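Long-range contact in DUF1904 domain-containing protein (Sebaldella termitidis, PDB 4M1A), which is of unknown function but assembles as a trimer of alpha/beta subunits related to the macrophage migration inhibitory factor (MIF) superfamily: residues Val14-Ile28 and Ala69-Trp81. Numbering follows the deposited sequence.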
loop_
_atom_site.group_PDB
_atom_site.type_symbol
_atom_site.label_atom_id
_atom_site.label_comp_id
_atom_site.label_asym_id
_atom_site.label_seq_id
_atom_site.Cartn_x
_atom_site.Cartn_y
_atom_site.Cartn_z
ATOM N N VAL A 14 -2.464 -6.876 16.512
ATOM C CA VAL A 14 -2.934 -7.346 15.199
ATOM C C VAL A 14 -3.107 -8.867 15.187
ATOM O O VAL A 14 -4.118 -9.477 14.685
ATOM C CB VAL A 14 -1.991 -6.854 14.069
ATOM C CG1 VAL A 14 -2.516 -7.361 12.737
ATOM C CG2 VAL A 14 -1.907 -5.355 14.115
ATOM N N ARG A 15 -2.108 -9.571 15.754
ATOM C CA ARG A 15 -2.236 -11.024 15.870
ATOM C C ARG A 15 -3.528 -11.398 16.625
ATOM O O ARG A 15 -4.323 -12.237 16.137
ATOM C CB ARG A 15 -1.022 -11.621 16.629
ATOM C CG ARG A 15 -1.020 -13.146 16.827
ATOM C CD ARG A 15 -0.059 -13.541 17.995
ATOM N NE ARG A 15 -0.573 -13.093 19.300
ATOM C CZ ARG A 15 0.032 -13.308 20.472
ATOM N NH1 ARG A 15 1.164 -13.985 20.495
ATOM N NH2 ARG A 15 -0.522 -12.872 21.614
ATOM N N ASP A 16 -3.738 -10.769 17.783
ATOM C CA ASP A 16 -4.941 -11.074 18.581
ATOM C C ASP A 16 -6.291 -10.736 17.895
ATOM O O ASP A 16 -7.272 -11.409 18.063
ATOM C CB ASP A 16 -4.897 -10.309 19.856
ATOM C CG ASP A 16 -3.776 -10.794 20.829
ATOM O OD1 ASP A 16 -3.121 -11.869 20.633
ATOM O OD2 ASP A 16 -3.566 -9.991 21.750
ATOM N N PHE A 17 -6.315 -9.634 17.178
ATOM C CA PHE A 17 -7.435 -9.210 16.359
ATOM C C PHE A 17 -7.847 -10.307 15.432
ATOM O O PHE A 17 -9.017 -10.456 15.151
ATOM C CB PHE A 17 -6.974 -7.905 15.569
ATOM C CG PHE A 17 -7.880 -7.467 14.486
ATOM C CD1 PHE A 17 -9.180 -7.019 14.778
ATOM C CD2 PHE A 17 -7.409 -7.324 13.168
ATOM C CE1 PHE A 17 -10.021 -6.556 13.802
ATOM C CE2 PHE A 17 -8.250 -6.807 12.192
ATOM C CZ PHE A 17 -9.542 -6.424 12.502
ATOM N N THR A 18 -6.913 -11.102 14.935
ATOM C CA THR A 18 -7.229 -12.114 13.965
ATOM C C THR A 18 -7.863 -13.418 14.559
ATOM O O THR A 18 -8.356 -14.227 13.819
ATOM C CB THR A 18 -6.007 -12.583 13.082
ATOM O OG1 THR A 18 -5.029 -13.373 13.831
ATOM C CG2 THR A 18 -5.341 -11.334 12.311
ATOM N N ALA A 19 -7.868 -13.527 15.867
ATOM C CA ALA A 19 -8.432 -14.783 16.501
ATOM C C ALA A 19 -9.898 -14.865 16.133
ATOM O O ALA A 19 -10.673 -13.982 16.481
ATOM C CB ALA A 19 -8.224 -14.757 18.017
ATOM N N GLY A 20 -10.261 -15.925 15.437
ATOM C CA GLY A 20 -11.667 -16.181 15.023
ATOM C C GLY A 20 -12.168 -15.316 13.870
ATOM O O GLY A 20 -13.333 -15.435 13.444
ATOM N N LEU A 21 -11.304 -14.398 13.383
ATOM C CA LEU A 21 -11.796 -13.286 12.577
ATOM C C LEU A 21 -12.205 -13.748 11.197
ATOM O O LEU A 21 -13.227 -13.279 10.655
ATOM C CB LEU A 21 -10.739 -12.153 12.442
ATOM C CG LEU A 21 -11.235 -10.852 11.814
ATOM C CD1 LEU A 21 -12.493 -10.275 12.510
ATOM C CD2 LEU A 21 -10.076 -9.895 11.924
ATOM N N ALA A 22 -11.474 -14.668 10.623
ATOM C CA ALA A 22 -11.784 -15.106 9.266
ATOM C C ALA A 22 -13.117 -15.865 9.233
ATOM O O ALA A 22 -13.794 -15.788 8.249
ATOM C CB ALA A 22 -10.719 -15.985 8.701
ATOM N N ASP A 23 -13.448 -16.626 10.306
ATOM C CA ASP A 23 -14.816 -17.233 10.420
ATOM C C ASP A 23 -15.870 -16.184 10.335
ATOM O O ASP A 23 -16.841 -16.299 9.579
ATOM C CB ASP A 23 -15.001 -17.902 11.793
ATOM C CG ASP A 23 -13.970 -18.964 12.075
ATOM O OD1 ASP A 23 -13.623 -19.676 11.071
ATOM O OD2 ASP A 23 -13.561 -19.080 13.321
ATOM N N GLU A 24 -15.777 -15.148 11.165
ATOM C CA GLU A 24 -16.801 -14.123 11.167
ATOM C C GLU A 24 -16.869 -13.399 9.873
ATOM O O GLU A 24 -17.922 -13.093 9.304
ATOM C CB GLU A 24 -16.500 -13.069 12.252
ATOM C CG GLU A 24 -17.424 -11.845 12.182
ATOM C CD GLU A 24 -18.887 -12.068 12.628
ATOM O OE1 GLU A 24 -19.419 -13.214 12.618
ATOM O OE2 GLU A 24 -19.503 -11.051 12.916
ATOM N N LEU A 25 -15.675 -13.131 9.320
ATOM C CA LEU A 25 -15.676 -12.369 8.019
ATOM C C LEU A 25 -16.262 -13.171 6.866
ATOM O O LEU A 25 -16.988 -12.600 6.029
ATOM C CB LEU A 25 -14.259 -11.846 7.706
ATOM C CG LEU A 25 -13.760 -10.772 8.660
ATOM C CD1 LEU A 25 -12.327 -10.324 8.256
ATOM C CD2 LEU A 25 -14.684 -9.551 8.637
ATOM N N GLY A 26 -15.915 -14.427 6.831
ATOM C CA GLY A 26 -16.435 -15.369 5.855
ATOM C C GLY A 26 -17.947 -15.440 5.888
ATOM O O GLY A 26 -18.627 -15.503 4.831
ATOM N N ILE A 27 -18.499 -15.394 7.102
ATOM C CA ILE A 27 -19.962 -15.406 7.226
ATOM C C ILE A 27 -20.588 -14.114 6.670
ATOM O O ILE A 27 -21.593 -14.141 5.923
ATOM C CB ILE A 27 -20.398 -15.578 8.725
ATOM C CG1 ILE A 27 -19.930 -16.885 9.354
ATOM C CG2 ILE A 27 -21.873 -15.304 8.859
ATOM C CD1 ILE A 27 -20.484 -18.158 8.788
ATOM N N ILE A 28 -20.035 -12.949 7.021
ATOM C CA ILE A 28 -20.538 -11.672 6.587
ATOM C C ILE A 28 -20.348 -11.520 5.058
ATOM O O ILE A 28 -21.249 -11.084 4.352
ATOM C CB ILE A 28 -19.806 -10.523 7.272
ATOM C CG1 ILE A 28 -20.112 -10.483 8.804
ATOM C CG2 ILE A 28 -20.145 -9.204 6.638
ATOM C CD1 ILE A 28 -19.264 -9.516 9.600
ATOM N N ALA A 69 -22.532 -5.572 3.503
ATOM C CA ALA A 69 -21.391 -6.351 3.972
ATOM C C ALA A 69 -20.264 -5.406 4.477
ATOM O O ALA A 69 -19.601 -5.670 5.473
ATOM C CB ALA A 69 -20.928 -7.328 2.913
ATOM N N ARG A 70 -20.049 -4.319 3.766
ATOM C CA ARG A 70 -19.037 -3.344 4.060
ATOM C C ARG A 70 -19.280 -2.637 5.339
ATOM O O ARG A 70 -18.364 -2.517 6.194
ATOM C CB ARG A 70 -18.986 -2.418 2.796
ATOM C CG ARG A 70 -17.689 -1.748 2.593
ATOM C CD ARG A 70 -17.519 -1.012 1.253
ATOM N NE ARG A 70 -18.597 -0.187 0.900
ATOM C CZ ARG A 70 -19.381 -0.309 -0.155
ATOM N NH1 ARG A 70 -19.251 -1.248 -1.078
ATOM N NH2 ARG A 70 -20.305 0.587 -0.298
ATOM N N ASP A 71 -20.521 -2.180 5.552
ATOM C CA ASP A 71 -20.886 -1.558 6.743
ATOM C C ASP A 71 -20.695 -2.534 7.974
ATOM O O ASP A 71 -20.247 -2.080 9.041
ATOM C CB ASP A 71 -22.366 -1.132 6.759
ATOM C CG ASP A 71 -22.651 0.136 5.928
ATOM O OD1 ASP A 71 -21.695 0.739 5.358
ATOM O OD2 ASP A 71 -23.842 0.514 5.867
ATOM N N LYS A 72 -21.032 -3.779 7.802
ATOM C CA LYS A 72 -20.980 -4.763 8.923
ATOM C C LYS A 72 -19.514 -5.040 9.262
ATOM O O LYS A 72 -19.158 -5.135 10.444
ATOM C CB LYS A 72 -21.664 -6.052 8.552
ATOM C CG LYS A 72 -23.217 -5.925 8.616
ATOM C CD LYS A 72 -23.917 -7.189 8.210
ATOM C CE LYS A 72 -25.450 -7.019 8.572
ATOM N NZ LYS A 72 -26.081 -8.306 8.363
ATOM N N ILE A 73 -18.668 -5.153 8.246
ATOM C CA ILE A 73 -17.212 -5.338 8.499
ATOM C C ILE A 73 -16.634 -4.154 9.160
ATOM O O ILE A 73 -15.892 -4.271 10.153
ATOM C CB ILE A 73 -16.460 -5.788 7.220
ATOM C CG1 ILE A 73 -16.906 -7.134 6.784
ATOM C CG2 ILE A 73 -14.933 -5.706 7.410
ATOM C CD1 ILE A 73 -16.581 -7.344 5.327
ATOM N N ALA A 74 -16.982 -2.950 8.693
ATOM C CA ALA A 74 -16.540 -1.791 9.387
ATOM C C ALA A 74 -16.964 -1.729 10.867
ATOM O O ALA A 74 -16.187 -1.285 11.739
ATOM C CB ALA A 74 -17.010 -0.552 8.679
ATOM N N ALA A 75 -18.227 -2.073 11.135
ATOM C CA ALA A 75 -18.715 -2.038 12.524
ATOM C C ALA A 75 -17.946 -3.033 13.390
ATOM O O ALA A 75 -17.552 -2.714 14.504
ATOM C CB ALA A 75 -20.247 -2.295 12.537
ATOM N N LEU A 76 -17.740 -4.223 12.868
ATOM C CA LEU A 76 -17.058 -5.318 13.561
ATOM C C LEU A 76 -15.614 -4.889 13.909
ATOM O O LEU A 76 -15.166 -4.984 15.036
ATOM C CB LEU A 76 -17.028 -6.537 12.728
ATOM C CG LEU A 76 -16.330 -7.764 13.382
ATOM C CD1 LEU A 76 -16.978 -8.214 14.703
ATOM C CD2 LEU A 76 -16.183 -8.906 12.400
ATOM N N PHE A 77 -14.918 -4.372 12.898
ATOM C CA PHE A 77 -13.532 -3.968 13.121
ATOM C C PHE A 77 -13.442 -2.859 14.141
ATOM O O PHE A 77 -12.542 -2.884 15.020
ATOM C CB PHE A 77 -12.877 -3.550 11.782
ATOM C CG PHE A 77 -12.501 -4.664 10.844
ATOM C CD1 PHE A 77 -12.751 -5.993 11.056
ATOM C CD2 PHE A 77 -11.895 -4.336 9.587
ATOM C CE1 PHE A 77 -12.349 -6.960 10.144
ATOM C CE2 PHE A 77 -11.550 -5.296 8.712
ATOM C CZ PHE A 77 -11.777 -6.613 8.944
ATOM N N THR A 78 -14.346 -1.892 14.089
ATOM C CA THR A 78 -14.333 -0.760 14.945
ATOM C C THR A 78 -14.610 -1.166 16.368
ATOM O O THR A 78 -13.872 -0.799 17.258
ATOM C CB THR A 78 -15.291 0.327 14.499
ATOM O OG1 THR A 78 -14.948 0.673 13.121
ATOM C CG2 THR A 78 -15.222 1.569 15.354
ATOM N N GLU A 79 -15.618 -1.990 16.530
ATOM C CA GLU A 79 -15.972 -2.528 17.878
ATOM C C GLU A 79 -14.840 -3.316 18.515
ATOM O O GLU A 79 -14.545 -3.114 19.704
ATOM C CB GLU A 79 -17.230 -3.406 17.780
ATOM C CG GLU A 79 -18.484 -2.600 17.655
ATOM C CD GLU A 79 -19.749 -3.479 17.461
ATOM O OE1 GLU A 79 -19.644 -4.725 17.239
ATOM O OE2 GLU A 79 -20.867 -2.897 17.528
ATOM N N ARG A 80 -14.177 -4.174 17.765
ATOM C CA ARG A 80 -13.076 -4.940 18.252
ATOM C C ARG A 80 -11.888 -4.076 18.678
ATOM O O ARG A 80 -11.334 -4.263 19.800
ATOM C CB ARG A 80 -12.655 -6.023 17.254
ATOM C CG ARG A 80 -13.643 -7.170 17.050
ATOM C CD ARG A 80 -13.672 -8.097 18.314
ATOM N NE ARG A 80 -14.709 -9.120 18.189
ATOM C CZ ARG A 80 -14.623 -10.151 17.360
ATOM N NH1 ARG A 80 -13.563 -10.320 16.519
ATOM N NH2 ARG A 80 -15.622 -10.997 17.331
ATOM N N TRP A 81 -11.467 -3.110 17.818
ATOM C CA TRP A 81 -10.349 -2.226 18.195
ATOM C C TRP A 81 -10.676 -1.274 19.351
ATOM O O TRP A 81 -9.817 -1.020 20.217
ATOM C CB TRP A 81 -9.743 -1.468 16.947
ATOM C CG TRP A 81 -8.919 -2.382 16.114
ATOM C CD1 TRP A 81 -9.303 -3.084 15.014
ATOM C CD2 TRP A 81 -7.620 -2.799 16.411
ATOM N NE1 TRP A 81 -8.295 -3.905 14.581
ATOM C CE2 TRP A 81 -7.226 -3.731 15.403
ATOM C CE3 TRP A 81 -6.720 -2.462 17.408
ATOM C CZ2 TRP A 81 -6.009 -4.366 15.409
ATOM C CZ3 TRP A 81 -5.482 -3.096 17.411
ATOM C CH2 TRP A 81 -5.140 -4.050 16.441
HETATM O O HOH W 1 -10.973 -9.531 16.820
#
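F17, from the end of helix 11-17, forms an aromatic cluster with F77 and W81 of helix 67-82 on the beta sheet of a MIF-like alpha/beta subunit, while the next helix, 21-29, runs antiparallel to 67-82; the axes of the short segments 21-28 and 69-81 approach to 10.4 Å, with 157° between their directions. A chi1 of 169° swings the F17 ring away from its own backbone N and across to the facing helix, where its edge meets the face of F77 in a T-shaped pair, centroids 5.1 Å apart. W81 lies obliquely to F17, its NE1 over the centre of the phenyl face, while L21 CD2 covers the opposite face. With an alanine in place of F17, a gap would probably open between F77 and W81, leaving the indole NE1 without the ring it lies over.

Aliphatic contacts continue the seam as knobs-into-holes packing. I28, branched at CB, fits among A69, K72, I73 and L76, where small A69 lets it come close: its CG2 lies 3.8 Å from A69 O and equally far from I73 CG1. In return, L76 enters the hole formed by L21, E24, L25 and I28. L25 CD2 bridges I73 and F77; beneath this layer, L21 and L25 rest on F38 of strand 37-47, and F77 and W81 on I58 of strand 56-62.

No direct hydrogen bond joins the segments; the polar link is made through a water. R80 is long enough to lay its guanidinium over L76 CD1 and still reach this water, which donates to F17 O at 2.7 Å and accepts from R80 NH1 at 2.7 Å.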